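Local structure of MazG-related protein (Thermotoga maritima, 2YXH) at residues Leu19-Ile24 / Val67-Tyr72. The protein probably hydrolyses nucleoside triphosphates to their monophosphates and diphosphate, as MazG-family pyrophosphohydrolases do, and binds magnesium ions. The protein carries 1 engineered substitution. Numbering follows the deposited sequence.
Sequences LEKQSI and VAQRDY
Arg70 leaves its helix with CG trans to the backbone N (chi1 -163°) and then bends at chi3 (59°), which lays its guanidinium edge-on against the carbonyls of Leu19 and Gln22. In this all-helical MazG fold the contact ties the turn between helices 17-20 and 24-43 to the C-terminal end of helix 47-72. Arginine suits the place because its flat group offers several N-H bonds in one plane. Arg70 NH2 donates to Gln22 O at 2.6 Å, arriving nearly in line with the C=O bond, while Arg70 NH1 reaches Leu19 O at 3.1 Å from above the carbonyl plane. Leu19 O also accepts from Gln22 N, on the opposite face. Asp71 fixes the guanidinium's rotation: Arg70 NE lies 2.7 Å from Asp71 OD1, which it meets from above the carboxylate plane, and Arg70 NH2 bonds Asp71 OD2. A lysine in place of Arg70 would probably satisfy at most part of this set, leaving one of the two carbonyls or a carboxylate oxygen of Asp71 without its mate.

Beside the guanidinium the contact is apolar. Val67, branched at CB, has a methyl for each neighbour: CG1 lies over one guanidinium face, near the rim, and packs on Ile24 CB, while Val67 CG2 touches Leu19 CD1 at 4.1 Å. Ile24, in the first turn of its helix, spreads CD1 onto Ala68 CB at 3.6 Å, a close approach that the small alanine permits, and its CG2 meets Tyr72 CE2 at 3.9 Å. Val42 of the second subunit packs on both Ile24 and Tyr72. One water joins the two segments, accepting from Ile24 N at 2.8 Å and donating to Asp71 OD2.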
# COMPACT_ATOMS: atom_id res chain seq x y z
N LEU A 19 5.64 15.29 8.74
CA LEU A 19 6.07 14.33 7.70
C LEU A 19 7.55 14.58 7.37
O LEU A 19 8.36 13.60 7.31
CB LEU A 19 5.16 14.33 6.46
CG LEU A 19 5.58 13.33 5.35
CD1 LEU A 19 5.68 11.89 5.94
CD2 LEU A 19 4.72 13.39 4.05
N GLU A 20 7.91 15.88 7.31
CA GLU A 20 9.30 16.37 7.02
C GLU A 20 10.33 15.68 7.95
O GLU A 20 11.48 15.34 7.50
CB GLU A 20 9.37 17.88 7.19
CG GLU A 20 10.75 18.41 7.40
CD GLU A 20 10.85 19.93 7.11
OE1 GLU A 20 9.79 20.61 7.06
OE2 GLU A 20 12.02 20.44 6.97
N LYS A 21 9.93 15.46 9.21
CA LYS A 21 10.78 14.86 10.19
C LYS A 21 10.82 13.35 10.15
O LYS A 21 11.65 12.77 10.88
CB LYS A 21 10.46 15.37 11.60
CG LYS A 21 10.79 16.91 11.80
CD LYS A 21 12.21 17.24 11.21
CE LYS A 21 12.51 18.70 10.75
NZ LYS A 21 13.47 18.65 9.51
N GLN A 22 9.94 12.71 9.38
CA GLN A 22 9.90 11.22 9.28
C GLN A 22 10.89 10.62 8.24
O GLN A 22 11.00 11.08 7.10
CB GLN A 22 8.47 10.65 9.05
CG GLN A 22 7.37 11.34 9.82
CD GLN A 22 7.70 11.51 11.27
OE1 GLN A 22 7.91 10.49 12.00
NE2 GLN A 22 7.77 12.79 11.74
N SER A 23 11.61 9.59 8.62
CA SER A 23 12.46 8.89 7.66
C SER A 23 11.68 7.70 7.12
O SER A 23 10.70 7.23 7.71
CB SER A 23 13.73 8.38 8.34
OG SER A 23 13.35 7.39 9.26
N ILE A 24 12.11 7.20 5.97
CA ILE A 24 11.50 6.00 5.37
C ILE A 24 11.47 4.83 6.31
O ILE A 24 10.48 4.13 6.43
CB ILE A 24 12.14 5.69 3.96
CG1 ILE A 24 11.21 4.86 3.09
CG2 ILE A 24 13.53 5.13 4.05
CD1 ILE A 24 11.62 4.88 1.63
N VAL A 67 8.21 9.15 0.58
CA VAL A 67 9.43 9.57 1.14
C VAL A 67 10.58 8.90 0.38
O VAL A 67 11.70 9.41 0.38
CB VAL A 67 9.51 9.19 2.66
CG1 VAL A 67 10.93 9.44 3.18
CG2 VAL A 67 8.42 10.04 3.52
N ALA A 68 10.30 7.73 -0.22
CA ALA A 68 11.20 7.10 -1.20
C ALA A 68 11.42 8.11 -2.36
O ALA A 68 12.54 8.25 -2.85
CB ALA A 68 10.65 5.83 -1.71
N GLN A 69 10.38 8.81 -2.81
CA GLN A 69 10.56 9.88 -3.79
C GLN A 69 11.32 11.08 -3.17
O GLN A 69 12.20 11.63 -3.80
CB GLN A 69 9.22 10.39 -4.31
CG GLN A 69 9.34 11.55 -5.26
CD GLN A 69 7.93 12.26 -5.61
OE1 GLN A 69 7.28 12.96 -4.78
NE2 GLN A 69 7.51 12.07 -6.82
N ARG A 70 10.93 11.49 -1.97
CA ARG A 70 11.48 12.66 -1.34
C ARG A 70 13.01 12.55 -1.16
O ARG A 70 13.81 13.44 -1.54
CB ARG A 70 10.88 12.81 0.07
CG ARG A 70 11.10 14.21 0.60
CD ARG A 70 10.75 14.29 2.06
NE ARG A 70 11.52 13.38 2.95
CZ ARG A 70 11.09 13.03 4.14
NH1 ARG A 70 9.89 13.49 4.57
NH2 ARG A 70 11.84 12.22 4.87
N ASP A 71 13.36 11.46 -0.50
CA ASP A 71 14.71 11.21 -0.09
C ASP A 71 15.60 10.47 -1.12
O ASP A 71 16.79 10.57 -1.03
CB ASP A 71 14.72 10.47 1.23
CG ASP A 71 14.26 11.36 2.39
OD1 ASP A 71 13.93 12.54 2.17
OD2 ASP A 71 14.19 10.87 3.53
N TYR A 72 15.03 9.62 -1.97
CA TYR A 72 15.84 8.70 -2.78
C TYR A 72 15.54 8.95 -4.27
O TYR A 72 16.09 8.29 -5.14
CB TYR A 72 15.69 7.26 -2.38
CG TYR A 72 16.23 7.02 -0.96
CD1 TYR A 72 17.60 6.77 -0.78
CD2 TYR A 72 15.40 7.03 0.16
CE1 TYR A 72 18.15 6.63 0.54
CE2 TYR A 72 15.95 6.88 1.54
CZ TYR A 72 17.34 6.69 1.66
OH TYR A 72 17.96 6.53 2.95
O HOH W 1 14.19 8.57 4.60